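Local coordinates for tapirin (Caldicellulosiruptor hydrothermalis, PDB 6N2C), which probably binds cellulose, helping an extremely thermophilic bacterium adhere to plant biomass, through a beta-helical C-terminal domain that carries a zinc ion, at residues N198-T203 against L541-G546; I213-D218 against F239-N244; T374-N379 against L389-I394; D415-R420 against N432-N437. All coordinates share one frame; numbering follows the deposited sequence. Where two conformers were deposited one is given.

Overall arrangement
From the N terminus, the chain enters a parallel beta-helix and, after its first two strands, supplies the first half of contact 1, residues 198-203, whose partner 541-546 arrives more than 330 residues later. Inside that long loop the other three contacts follow in series, none crossing another. Contact 2 joins two successive coils near the start and touches contact 1, with centres about 10 Å apart. Further along, contacts 3 and 4 join coils toward the far end; they also touch, their strands 393-396 and 416-419 being neighbours. About 37 Å separates the centres of contacts 2 and 3. Contact 1 thus ties the C-terminal coils, where zinc binds, to the N-terminal coils of the same solenoid.

Contact 1 of 4, residues N198-T203 against L541-G546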
loop_
_atom_site.group_PDB
_atom_site.type_symbol
_atom_site.label_atom_id
_atom_site.label_comp_id
_atom_site.label_asym_id
_atom_site.label_seq_id
_atom_site.Cartn_x
_atom_site.Cartn_y
_atom_site.Cartn_z
ATOM N N ASN A 198 -9.082 6.691 17.358
ATOM C CA ASN A 198 -8.547 5.479 17.947
ATOM C C ASN A 198 -9.591 4.359 18.004
ATOM O O ASN A 198 -10.779 4.603 18.237
ATOM C CB ASN A 198 -8.054 5.710 19.400
ATOM C CG ASN A 198 -7.084 6.860 19.522
ATOM O OD1 ASN A 198 -7.478 7.962 19.810
ATOM N ND2 ASN A 198 -5.765 6.588 19.272
ATOM N N ASN A 199 -9.112 3.129 17.852
ATOM C CA ASN A 199 -9.928 1.913 17.955
ATOM C C ASN A 199 -11.170 1.889 17.033
ATOM O O ASN A 199 -12.287 1.627 17.492
ATOM C CB ASN A 199 -10.295 1.707 19.401
ATOM C CG ASN A 199 -9.053 1.746 20.255
ATOM O OD1 ASN A 199 -8.101 0.999 19.972
ATOM N ND2 ASN A 199 -9.027 2.591 21.244
ATOM N N ILE A 200 -10.966 2.271 15.765
ATOM C CA ILE A 200 -12.025 2.143 14.753
ATOM C C ILE A 200 -11.743 0.870 14.013
ATOM O O ILE A 200 -10.595 0.621 13.651
ATOM C CB ILE A 200 -12.173 3.430 13.878
ATOM C CG1 ILE A 200 -12.579 4.598 14.861
ATOM C CG2 ILE A 200 -13.214 3.217 12.746
ATOM C CD1 ILE A 200 -12.956 5.946 14.300
ATOM N N THR A 201 -12.781 0.056 13.774
ATOM C CA THR A 201 -12.700 -1.124 12.929
ATOM C C THR A 201 -13.605 -0.889 11.734
ATOM O O THR A 201 -14.769 -0.570 11.927
ATOM C CB THR A 201 -13.150 -2.358 13.679
ATOM O OG1 THR A 201 -12.303 -2.570 14.843
ATOM C CG2 THR A 201 -13.063 -3.562 12.858
ATOM N N VAL A 202 -13.041 -0.968 10.553
ATOM C CA VAL A 202 -13.769 -0.709 9.275
ATOM C C VAL A 202 -13.796 -2.032 8.512
ATOM O O VAL A 202 -12.758 -2.582 8.216
ATOM C CB VAL A 202 -13.075 0.349 8.436
ATOM C CG1 VAL A 202 -13.755 0.535 7.079
ATOM C CG2 VAL A 202 -12.977 1.669 9.166
ATOM N N THR A 203 -15.007 -2.463 8.057
ATOM C CA THR A 203 -15.201 -3.547 7.125
ATOM C C THR A 203 -15.873 -2.913 5.911
ATOM O O THR A 203 -16.937 -2.330 6.064
ATOM C CB THR A 203 -16.048 -4.667 7.716
ATOM O OG1 THR A 203 -15.506 -5.106 8.985
ATOM C CG2 THR A 203 -16.095 -5.881 6.774
ATOM N N LEU A 541 -13.990 13.470 5.797
ATOM C CA LEU A 541 -14.670 12.585 6.672
ATOM C C LEU A 541 -13.886 12.411 7.972
ATOM O O LEU A 541 -12.792 11.773 8.006
ATOM C CB LEU A 541 -14.870 11.237 5.977
ATOM C CG LEU A 541 -15.424 10.151 6.824
ATOM C CD1 LEU A 541 -16.797 10.483 7.401
ATOM C CD2 LEU A 541 -15.510 8.910 5.985
ATOM N N GLN A 542 -14.463 12.930 9.049
ATOM C CA GLN A 542 -13.702 13.012 10.348
ATOM C C GLN A 542 -14.477 12.342 11.368
ATOM O O GLN A 542 -15.667 12.679 11.559
ATOM C CB GLN A 542 -13.467 14.467 10.696
ATOM C CG GLN A 542 -12.870 14.724 12.053
ATOM C CD GLN A 542 -11.634 15.608 12.006
ATOM O OE1 GLN A 542 -11.605 16.649 11.288
ATOM N NE2 GLN A 542 -10.579 15.170 12.725
ATOM N N PHE A 543 -13.857 11.386 12.037
ATOM C CA PHE A 543 -14.472 10.697 13.136
ATOM C C PHE A 543 -14.054 11.421 14.412
ATOM O O PHE A 543 -12.863 11.456 14.724
ATOM C CB PHE A 543 -14.078 9.233 13.164
ATOM C CG PHE A 543 -14.628 8.498 11.955
ATOM C CD1 PHE A 543 -13.973 8.522 10.706
ATOM C CD2 PHE A 543 -15.853 7.872 12.039
ATOM C CE1 PHE A 543 -14.485 7.873 9.587
ATOM C CE2 PHE A 543 -16.383 7.246 10.906
ATOM C CZ PHE A 543 -15.717 7.246 9.664
ATOM N N ASN A 544 -15.039 11.997 15.097
ATOM C CA ASN A 544 -14.772 12.861 16.290
ATOM C C ASN A 544 -14.611 12.019 17.542
ATOM O O ASN A 544 -14.204 12.540 18.590
ATOM C CB ASN A 544 -15.800 13.963 16.408
ATOM C CG ASN A 544 -15.586 15.102 15.368
ATOM O OD1 ASN A 544 -16.538 15.794 14.920
ATOM N ND2 ASN A 544 -14.342 15.353 15.047
ATOM N N GLY A 545 -14.898 10.727 17.402
ATOM C CA GLY A 545 -14.740 9.716 18.411
ATOM C C GLY A 545 -14.085 8.465 17.920
ATOM O O GLY A 545 -13.999 8.213 16.700
ATOM N N GLY A 546 -13.596 7.657 18.873
ATOM C CA GLY A 546 -13.135 6.305 18.535
ATOM C C GLY A 546 -14.082 5.227 19.016
ATOM O O GLY A 546 -15.228 5.517 19.328
#
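The carbonyl oxygen of Asn-198 lies 2.9 Å from CA of Gly-546, a close but weak C-H...O approach, bent to 124° at the hydrogen. The backbone of Asn-198 is hydrogen-bonded to that of Asn-547, the residue after Gly-546, which begins the ladder with strand 548-552. Gly-546 suits the place because a beta carbon there would fall about 2.0 Å from the Asn-198 oxygen. Apolar contact comes from Ile-200. Its CG1 stands anti to the carbonyl carbon (chi1 -62°) and the chain runs on extended, which carries CD1 to 3.7 Å from CB of Phe-543 and 3.5 Å from the carbonyl oxygen of Gly-545. The methyl meets the ring obliquely, at its root. Ile-550 of strand 548-552 packs on both Ile-200 and Phe-543, and the Phe-543 ring also meets that of Phe-196. Asn-199 takes a left-handed backbone conformation, which asparagine tolerates well, and its amide is bound by Asn-220 and Asn-219. The side chain of Ile-200 is about 8 Å from that of Glu-551, a zinc ligand. Between these two segments the contact is thus apolar plus one C-H...O approach, while backbone bonds to residues 547-550 join the coils.

Contact 2 of 4, residues I213-D218 against F239-N244; sequences ITLRSD and FIFGGN
Ile-213 and Ile-240 open a parallel ladder: the carbonyl oxygen of Ile-213 takes the N-H of Ile-240 at 2.9 Å, and the oxygen of Ile-240 takes that of Leu-215. Further on, where both segments have left regular strand, Asp-218 N donates to Gly-243 O at 2.9 Å. Asp-218 O is met by ND2 of Asn-244 at 3.0 Å; the oxygen lies in the amide plane, while the donor is tilted 34° from the carbonyl plane. Asn-245 satisfies more of the backbone: its OD1 takes the N-H groups of Gly-242 and Gly-243, and its ND2 serves Arg-216 O and Asp-218 OD2. That buried OD2 also has a salt bridge with Arg-221 and a hydrogen bond with Thr-226; OD1 has a weak one from Asn-199 N. A beta carbon on Gly-242 would strike Arg-216, and on Gly-243 it would jam against the preceding carbonyl oxygen. Phe-239, with CG anti to its nitrogen (chi1 -172°), swings its ring toward the other coil, CE2 at 3.8 Å from Ile-213 CG2 and CZ at 3.9 Å from Leu-215 CD1. An alanine here would probably open a gap beside both. Such in-register stacking characterises consecutive coils of a parallel beta-helix.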
loop_
_atom_site.group_PDB
_atom_site.type_symbol
_atom_site.label_atom_id
_atom_site.label_comp_id
_atom_site.label_asym_id
_atom_site.label_seq_id
_atom_site.Cartn_x
_atom_site.Cartn_y
_atom_site.Cartn_z
ATOM N N ILE A 213 -5.476 9.513 4.112
ATOM C CA ILE A 213 -6.242 8.705 5.060
ATOM C C ILE A 213 -5.354 8.506 6.282
ATOM O O ILE A 213 -4.214 8.028 6.122
ATOM C CB ILE A 213 -6.633 7.364 4.502
ATOM C CG1 ILE A 213 -7.514 7.545 3.278
ATOM C CG2 ILE A 213 -7.274 6.546 5.601
ATOM C CD1 ILE A 213 -7.974 6.237 2.624
ATOM N N THR A 214 -5.799 8.936 7.453
ATOM C CA THR A 214 -4.992 8.824 8.669
ATOM C C THR A 214 -5.636 7.904 9.707
ATOM O O THR A 214 -6.773 8.143 10.158
ATOM C CB THR A 214 -4.784 10.220 9.294
ATOM O OG1 THR A 214 -4.116 11.081 8.341
ATOM C CG2 THR A 214 -3.881 10.098 10.496
ATOM N N LEU A 215 -4.912 6.856 10.109
ATOM C CA LEU A 215 -5.261 6.053 11.219
ATOM C C LEU A 215 -4.579 6.575 12.513
ATOM O O LEU A 215 -3.516 7.240 12.473
ATOM C CB LEU A 215 -4.816 4.621 11.049
ATOM C CG LEU A 215 -5.506 3.868 9.921
ATOM C CD1 LEU A 215 -4.876 2.487 9.886
ATOM C CD2 LEU A 215 -6.973 3.668 10.251
ATOM N N ARG A 216 -5.238 6.291 13.615
ATOM C CA ARG A 216 -4.687 6.547 14.984
ATOM C C ARG A 216 -4.336 5.229 15.574
ATOM O O ARG A 216 -4.769 4.198 15.108
ATOM C CB ARG A 216 -5.671 7.340 15.881
ATOM C CG ARG A 216 -6.151 8.625 15.230
ATOM C CD ARG A 216 -5.001 9.575 14.857
ATOM N NE ARG A 216 -5.477 10.916 14.469
ATOM C CZ ARG A 216 -4.694 11.857 13.981
ATOM N NH1 ARG A 216 -3.366 11.630 13.829
ATOM N NH2 ARG A 216 -5.233 13.024 13.627
ATOM N N SER A 217 -3.558 5.246 16.636
ATOM C CA SER A 217 -3.142 4.033 17.272
ATOM C C SER A 217 -4.318 3.233 17.874
ATOM O O SER A 217 -5.336 3.810 18.363
ATOM C CB SER A 217 -2.118 4.325 18.396
ATOM O OG SER A 217 -2.838 4.849 19.514
ATOM N N ASP A 218 -4.211 1.927 17.771
ATOM C CA ASP A 218 -5.139 0.998 18.353
ATOM C C ASP A 218 -4.568 0.479 19.678
ATOM O O ASP A 218 -3.611 -0.245 19.747
ATOM C CB ASP A 218 -5.434 -0.129 17.429
ATOM C CG ASP A 218 -6.338 0.285 16.229
ATOM O OD1 ASP A 218 -7.052 1.346 16.289
ATOM O OD2 ASP A 218 -6.248 -0.450 15.227
ATOM N N PHE A 239 -1.312 7.217 2.827
ATOM C CA PHE A 239 -1.986 6.409 3.833
ATOM C C PHE A 239 -1.065 6.381 5.056
ATOM O O PHE A 239 0.128 6.047 4.918
ATOM C CB PHE A 239 -2.263 5.020 3.313
ATOM C CG PHE A 239 -3.112 4.206 4.240
ATOM C CD1 PHE A 239 -2.566 3.567 5.370
ATOM C CD2 PHE A 239 -4.486 4.096 4.041
ATOM C CE1 PHE A 239 -3.398 2.859 6.267
ATOM C CE2 PHE A 239 -5.277 3.367 4.911
ATOM C CZ PHE A 239 -4.744 2.761 6.009
ATOM N N ILE A 240 -1.578 6.807 6.202
ATOM C CA ILE A 240 -0.744 7.000 7.396
ATOM C C ILE A 240 -1.224 6.048 8.461
ATOM O O ILE A 240 -2.401 6.135 8.905
ATOM C CB ILE A 240 -0.850 8.474 7.881
ATOM C CG1 ILE A 240 -0.289 9.366 6.746
ATOM C CG2 ILE A 240 -0.129 8.619 9.206
ATOM C CD1 ILE A 240 -0.495 10.847 6.900
ATOM N N PHE A 241 -0.329 5.150 8.932
ATOM C CA PHE A 241 -0.652 4.261 10.045
ATOM C C PHE A 241 -0.372 4.974 11.381
ATOM O O PHE A 241 0.488 5.876 11.432
ATOM C CB PHE A 241 0.198 2.983 10.048
ATOM C CG PHE A 241 -0.167 1.957 8.991
ATOM C CD1 PHE A 241 0.214 2.110 7.688
ATOM C CD2 PHE A 241 -0.877 0.883 9.313
ATOM C CE1 PHE A 241 -0.163 1.224 6.704
ATOM C CE2 PHE A 241 -1.202 -0.043 8.360
ATOM C CZ PHE A 241 -0.909 0.132 7.041
ATOM N N GLY A 242 -1.047 4.572 12.447
ATOM C CA GLY A 242 -0.867 5.174 13.776
ATOM C C GLY A 242 -0.242 4.332 14.853
ATOM O O GLY A 242 0.318 4.864 15.849
ATOM N N GLY A 243 -0.276 3.036 14.663
ATOM C CA GLY A 243 0.274 2.048 15.596
ATOM C C GLY A 243 -0.632 0.926 15.960
ATOM O O GLY A 243 -1.817 1.157 16.238
ATOM N N ASN A 244 -0.101 -0.303 15.889
ATOM C CA ASN A 244 -0.872 -1.492 16.170
ATOM C C ASN A 244 -2.146 -1.634 15.264
ATOM O O ASN A 244 -3.124 -2.302 15.654
ATOM C CB ASN A 244 -1.252 -1.561 17.634
ATOM C CG ASN A 244 -1.652 -2.923 18.061
ATOM O OD1 ASN A 244 -1.023 -3.931 17.735
ATOM N ND2 ASN A 244 -2.708 -2.964 18.854
#

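Contact 3 of 4, residues T374-N379 against L389-I394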
loop_
_atom_site.group_PDB
_atom_site.type_symbol
_atom_site.label_atom_id
_atom_site.label_comp_id
_atom_site.label_asym_id
_atom_site.label_seq_id
_atom_site.Cartn_x
_atom_site.Cartn_y
_atom_site.Cartn_z
ATOM N N THR A 374 20.116 -17.326 -5.260
ATOM C CA THR A 374 19.671 -16.133 -5.996
ATOM C C THR A 374 20.730 -15.656 -6.924
ATOM O O THR A 374 21.946 -15.629 -6.533
ATOM C CB THR A 374 19.282 -15.023 -4.988
ATOM O OG1 THR A 374 18.270 -15.486 -4.126
ATOM C CG2 THR A 374 18.831 -13.670 -5.649
ATOM N N VAL A 375 20.277 -15.172 -8.107
ATOM C CA VAL A 375 21.097 -14.451 -8.996
ATOM C C VAL A 375 20.835 -12.950 -8.838
ATOM O O VAL A 375 19.671 -12.538 -8.867
ATOM C CB VAL A 375 20.839 -14.892 -10.443
ATOM C CG1 VAL A 375 21.769 -14.180 -11.387
ATOM C CG2 VAL A 375 20.977 -16.401 -10.563
ATOM N N LEU A 376 21.882 -12.152 -8.713
ATOM C CA LEU A 376 21.794 -10.710 -8.618
ATOM C C LEU A 376 22.454 -10.066 -9.837
ATOM O O LEU A 376 23.617 -10.397 -10.183
ATOM C CB LEU A 376 22.413 -10.206 -7.324
ATOM C CG LEU A 376 21.705 -10.828 -6.100
ATOM C CD1 LEU A 376 22.477 -12.019 -5.596
ATOM C CD2 LEU A 376 21.481 -9.847 -4.985
ATOM N N TYR A 377 21.731 -9.157 -10.488
ATOM C CA TYR A 377 22.218 -8.401 -11.608
ATOM C C TYR A 377 22.306 -6.914 -11.192
ATOM O O TYR A 377 21.322 -6.368 -10.700
ATOM C CB TYR A 377 21.236 -8.497 -12.825
ATOM C CG TYR A 377 21.016 -9.828 -13.378
ATOM C CD1 TYR A 377 20.112 -10.700 -12.859
ATOM C CD2 TYR A 377 21.773 -10.240 -14.468
ATOM C CE1 TYR A 377 19.925 -11.962 -13.357
ATOM C CE2 TYR A 377 21.596 -11.483 -15.002
ATOM C CZ TYR A 377 20.682 -12.336 -14.481
ATOM O OH TYR A 377 20.543 -13.597 -15.012
ATOM N N CYS A 378 23.459 -6.295 -11.399
ATOM C CA CYS A 378 23.643 -4.886 -11.181
ATOM C C CYS A 378 24.522 -4.198 -12.218
ATOM O O CYS A 378 25.377 -4.837 -12.884
ATOM C CB CYS A 378 24.100 -4.577 -9.730
ATOM S SG CYS A 378 25.752 -5.240 -9.409
ATOM N N ASN A 379 24.359 -2.874 -12.317
ATOM C CA ASN A 379 25.297 -2.072 -13.067
ATOM C C ASN A 379 26.553 -1.776 -12.233
ATOM O O ASN A 379 27.674 -2.123 -12.634
ATOM C CB ASN A 379 24.646 -0.798 -13.571
ATOM C CG ASN A 379 25.704 0.176 -14.178
ATOM O OD1 ASN A 379 26.663 -0.263 -14.827
ATOM N ND2 ASN A 379 25.475 1.473 -14.034
ATOM N N LEU A 389 27.527 -12.031 2.466
ATOM C CA LEU A 389 26.845 -12.317 1.198
ATOM C C LEU A 389 26.876 -13.799 0.984
ATOM O O LEU A 389 27.940 -14.418 1.097
ATOM C CB LEU A 389 27.558 -11.713 0.018
ATOM C CG LEU A 389 27.770 -10.239 -0.128
ATOM C CD1 LEU A 389 28.392 -9.999 -1.496
ATOM C CD2 LEU A 389 26.396 -9.578 0.003
ATOM N N ASN A 390 25.720 -14.384 0.757
ATOM C CA ASN A 390 25.588 -15.798 0.466
ATOM C C ASN A 390 24.610 -15.947 -0.723
ATOM O O ASN A 390 23.363 -15.974 -0.509
ATOM C CB ASN A 390 25.106 -16.508 1.723
ATOM C CG ASN A 390 24.924 -17.985 1.514
ATOM O OD1 ASN A 390 25.555 -18.586 0.621
ATOM N ND2 ASN A 390 24.029 -18.567 2.266
ATOM N N VAL A 391 25.139 -16.032 -1.943
ATOM C CA VAL A 391 24.342 -16.024 -3.130
ATOM C C VAL A 391 24.842 -16.994 -4.141
ATOM O O VAL A 391 25.918 -17.603 -3.950
ATOM C CB VAL A 391 24.276 -14.624 -3.761
ATOM C CG1 VAL A 391 23.844 -13.617 -2.718
ATOM C CG2 VAL A 391 25.641 -14.164 -4.273
ATOM N N LYS A 392 24.077 -17.176 -5.213
ATOM C CA LYS A 392 24.529 -18.091 -6.271
ATOM C C LYS A 392 25.394 -17.391 -7.308
ATOM O O LYS A 392 26.448 -17.905 -7.683
ATOM C CB LYS A 392 23.331 -18.755 -6.883
ATOM C CG LYS A 392 23.652 -19.772 -7.982
ATOM C CD LYS A 392 22.485 -20.699 -8.275
ATOM C CE LYS A 392 21.515 -20.091 -9.266
ATOM N NZ LYS A 392 20.299 -20.944 -9.420
ATOM N N LYS A 393 24.929 -16.286 -7.866
ATOM C CA LYS A 393 25.673 -15.577 -8.906
ATOM C C LYS A 393 25.438 -14.092 -8.835
ATOM O O LYS A 393 24.339 -13.641 -8.522
ATOM C CB LYS A 393 25.284 -16.079 -10.325
ATOM C CG LYS A 393 26.017 -15.456 -11.503
ATOM C CD LYS A 393 25.540 -16.016 -12.841
ATOM C CE LYS A 393 26.471 -15.631 -13.964
ATOM N NZ LYS A 393 25.921 -16.113 -15.286
ATOM N N ILE A 394 26.492 -13.320 -9.104
ATOM C CA ILE A 394 26.351 -11.878 -9.279
ATOM C C ILE A 394 26.862 -11.566 -10.674
ATOM O O ILE A 394 27.941 -12.016 -11.094
ATOM C CB ILE A 394 27.115 -11.097 -8.223
ATOM C CG1 ILE A 394 26.658 -11.487 -6.810
ATOM C CG2 ILE A 394 27.115 -9.593 -8.470
ATOM C CD1 ILE A 394 27.475 -10.873 -5.676
HETATM O O HOH W 1 23.278 -15.051 -15.904
#
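The ring of Tyr-377, the flat side chain here, is linked to Lys-393 through a water molecule, which lies 3.2 Å from OH of Tyr-377 and accepts from NZ of Lys-393 at 2.9 Å. That ring meets the one of Tyr-356 on the preceding coil nearly parallel, planes about 15° apart, and the ring of Phe-442 at a steeper angle. NZ of Lys-393 also forms a salt bridge with Glu-418. These residues belong to successive coils of a parallel beta-helix, and at Lys-392 the chain turns a corner from one face to the next. The corner is fastened by Thr-374, whose carbonyl oxygen takes two N-H groups: Lys-392 at 2.9 Å, bent, and Lys-393 through a weak bond. Beyond it the ladder becomes regular, with Leu-376 N donating to Lys-393 O at 2.9 Å. On the partly exposed face, Val-375 and Lys-393 run side by side, methyl CG1 of Val-375 lying 4.1 Å from CB of Lys-393. A bend at chi3 in Lys-392 brings CE to 3.9 Å from Val-375 CG2, and its NZ forms a salt bridge with Asp-373; a long amphipathic side chain suits this partly exposed place, its methylenes covering valine while the charge finds its mate. Leu-376 points inward instead and crosses Val-391 at about a right angle. CD1 of Leu-376 lies 3.6 Å from CG1 of Val-391 and 4.4 Å from CG1 of Ile-394.

Contact 4 of 4, residues D415-R420 against N432-N437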
loop_
_atom_site.group_PDB
_atom_site.type_symbol
_atom_site.label_atom_id
_atom_site.label_comp_id
_atom_site.label_asym_id
_atom_site.label_seq_id
_atom_site.Cartn_x
_atom_site.Cartn_y
_atom_site.Cartn_z
ATOM N N ASP A 415 28.362 -19.946 -7.721
ATOM C CA ASP A 415 28.688 -19.996 -9.129
ATOM C C ASP A 415 29.829 -19.006 -9.388
ATOM O O ASP A 415 31.013 -19.403 -9.388
ATOM C CB ASP A 415 27.468 -19.713 -9.999
ATOM C CG ASP A 415 27.768 -19.651 -11.500
ATOM O OD1 ASP A 415 28.869 -20.041 -11.996
ATOM O OD2 ASP A 415 26.888 -19.179 -12.281
ATOM N N LYS A 416 29.522 -17.723 -9.596
ATOM C CA LYS A 416 30.552 -16.770 -9.933
ATOM C C LYS A 416 30.087 -15.355 -9.780
ATOM O O LYS A 416 28.857 -15.102 -9.701
ATOM C CB LYS A 416 31.055 -16.992 -11.388
ATOM C CG LYS A 416 30.018 -16.692 -12.512
ATOM C CD LYS A 416 30.603 -16.825 -13.903
ATOM C CE LYS A 416 30.923 -18.275 -14.247
ATOM N NZ LYS A 416 29.781 -19.235 -14.325
ATOM N N ILE A 417 31.063 -14.440 -9.754
ATOM C CA ILE A 417 30.812 -13.026 -9.907
ATOM C C ILE A 417 31.315 -12.731 -11.319
ATOM O O ILE A 417 32.544 -12.607 -11.557
ATOM C CB ILE A 417 31.504 -12.181 -8.853
ATOM C CG1 ILE A 417 31.029 -12.556 -7.434
ATOM C CG2 ILE A 417 31.379 -10.676 -9.153
ATOM C CD1 ILE A 417 31.885 -11.978 -6.320
ATOM N N GLU A 418 30.383 -12.557 -12.261
ATOM C CA GLU A 418 30.707 -12.284 -13.644
ATOM C C GLU A 418 30.662 -10.803 -13.850
ATOM O O GLU A 418 29.634 -10.162 -13.579
ATOM C CB GLU A 418 29.686 -12.990 -14.535
ATOM C CG GLU A 418 29.962 -12.800 -16.026
ATOM C CD GLU A 418 28.987 -13.473 -16.953
ATOM O OE1 GLU A 418 27.996 -13.981 -16.437
ATOM O OE2 GLU A 418 29.237 -13.482 -18.221
ATOM N N CYS A 419 31.759 -10.227 -14.270
ATOM C CA CYS A 419 31.863 -8.767 -14.258
ATOM C C CYS A 419 32.666 -8.270 -15.469
ATOM O O CYS A 419 33.477 -8.993 -16.028
ATOM C CB CYS A 419 32.435 -8.340 -12.949
ATOM S SG CYS A 419 34.137 -8.942 -12.620
ATOM N N ARG A 420 32.363 -7.073 -15.875
ATOM C CA ARG A 420 33.016 -6.407 -17.005
ATOM C C ARG A 420 34.522 -6.309 -16.767
ATOM O O ARG A 420 35.321 -6.550 -17.690
ATOM C CB ARG A 420 32.349 -5.052 -17.193
ATOM C CG ARG A 420 33.067 -4.147 -18.222
ATOM C CD ARG A 420 32.624 -2.717 -18.135
ATOM N NE ARG A 420 33.050 -2.014 -16.932
ATOM C CZ ARG A 420 34.229 -1.422 -16.725
ATOM N NH1 ARG A 420 35.239 -1.420 -17.650
ATOM N NH2 ARG A 420 34.428 -0.821 -15.559
ATOM N N ASN A 432 39.100 -16.140 -6.560
ATOM C CA ASN A 432 38.588 -17.239 -7.384
ATOM C C ASN A 432 37.195 -16.991 -7.944
ATOM O O ASN A 432 36.893 -17.416 -9.049
ATOM C CB ASN A 432 38.598 -18.620 -6.654
ATOM C CG ASN A 432 37.580 -18.753 -5.517
ATOM O OD1 ASN A 432 37.552 -17.964 -4.556
ATOM N ND2 ASN A 432 36.767 -19.826 -5.578
ATOM N N LEU A 433 36.403 -16.275 -7.180
ATOM C CA LEU A 433 34.966 -16.120 -7.454
ATOM C C LEU A 433 34.759 -15.311 -8.737
ATOM O O LEU A 433 33.685 -15.421 -9.367
ATOM C CB LEU A 433 34.310 -15.404 -6.325
ATOM C CG LEU A 433 34.296 -16.090 -4.947
ATOM C CD1 LEU A 433 33.571 -15.252 -3.932
ATOM C CD2 LEU A 433 33.793 -17.541 -5.051
ATOM N N PHE A 434 35.704 -14.438 -9.062
ATOM C CA PHE A 434 35.485 -13.467 -10.101
ATOM C C PHE A 434 35.877 -13.990 -11.484
ATOM O O PHE A 434 36.969 -14.543 -11.670
ATOM C CB PHE A 434 36.271 -12.190 -9.788
ATOM C CG PHE A 434 35.844 -11.463 -8.539
ATOM C CD1 PHE A 434 36.213 -11.920 -7.263
ATOM C CD2 PHE A 434 35.139 -10.250 -8.629
ATOM C CE1 PHE A 434 35.827 -11.269 -6.143
ATOM C CE2 PHE A 434 34.812 -9.562 -7.510
ATOM C CZ PHE A 434 35.153 -10.051 -6.243
ATOM N N VAL A 435 35.034 -13.726 -12.487
ATOM C CA VAL A 435 35.260 -14.100 -13.883
ATOM C C VAL A 435 35.032 -12.881 -14.802
ATOM O O VAL A 435 33.985 -12.196 -14.635
ATOM C CB VAL A 435 34.292 -15.166 -14.269
ATOM C CG1 VAL A 435 34.443 -15.465 -15.774
ATOM C CG2 VAL A 435 34.516 -16.416 -13.438
ATOM N N GLN A 436 35.978 -12.551 -15.704
ATOM C CA GLN A 436 35.880 -11.306 -16.440
ATOM C C GLN A 436 35.211 -11.564 -17.745
ATOM O O GLN A 436 35.581 -12.477 -18.440
ATOM C CB GLN A 436 37.242 -10.657 -16.738
ATOM C CG GLN A 436 37.158 -9.265 -17.285
ATOM C CD GLN A 436 38.448 -8.455 -17.090
ATOM O OE1 GLN A 436 38.753 -7.962 -15.974
ATOM N NE2 GLN A 436 39.187 -8.257 -18.179
ATOM N N ASN A 437 34.192 -10.750 -18.050
ATOM C CA ASN A 437 33.499 -10.841 -19.346
ATOM C C ASN A 437 33.247 -9.398 -19.702
ATOM O O ASN A 437 32.282 -8.794 -19.196
ATOM C CB ASN A 437 32.190 -11.625 -19.259
ATOM C CG ASN A 437 31.393 -11.515 -20.572
ATOM O OD1 ASN A 437 31.868 -10.878 -21.510
ATOM N ND2 ASN A 437 30.197 -12.091 -20.604
#
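Ile-417 gives up the most surface in this contact, and it does so against Phe-434, which points the same way from the neighbouring strand. CG1 of Ile-417 stands beside the backbone N (chi1 -60°), which turns CD1 over one face of the ring, 4.0 Å from the Phe-434 centroid and offset toward the rim. This is a CH-pi contact; CG2 adds an apolar one with CD2 of Phe-434, 3.8 Å away, while the sulfur of Cys-419 sits at the ring's edge. All three residues share the inward face, where apolar side chains belong. Val-435, next in burial, works through both backbone and side chain. Its nitrogen donates to Ile-417 O at 2.9 Å and its oxygen receives Cys-419 N, while CG2 rests 4.0 Å from CD of Lys-416, whose bent chain brings NZ to a salt bridge with Asp-415; a compact valine suits this cover of methylenes. Asn-437 closes the ladder by giving its N-H to Cys-419 O at 2.8 Å. Its amide suits the place because ND2 also donates to OE2 of Glu-418 at 2.9 Å, nearly straight, on the anti side of the carboxylate. OE1 of Glu-418 pairs with Lys-393, so a leucine in its place would probably deprive both the Asn-437 amide and that ammonium of an acceptor. Strand 416-419 lies between 393-396 and 434-436, the latter outermost on this face of the beta-helix, and Ile-400 of strand 400-403 packs against Ile-417, Cys-419 and Phe-434 from within.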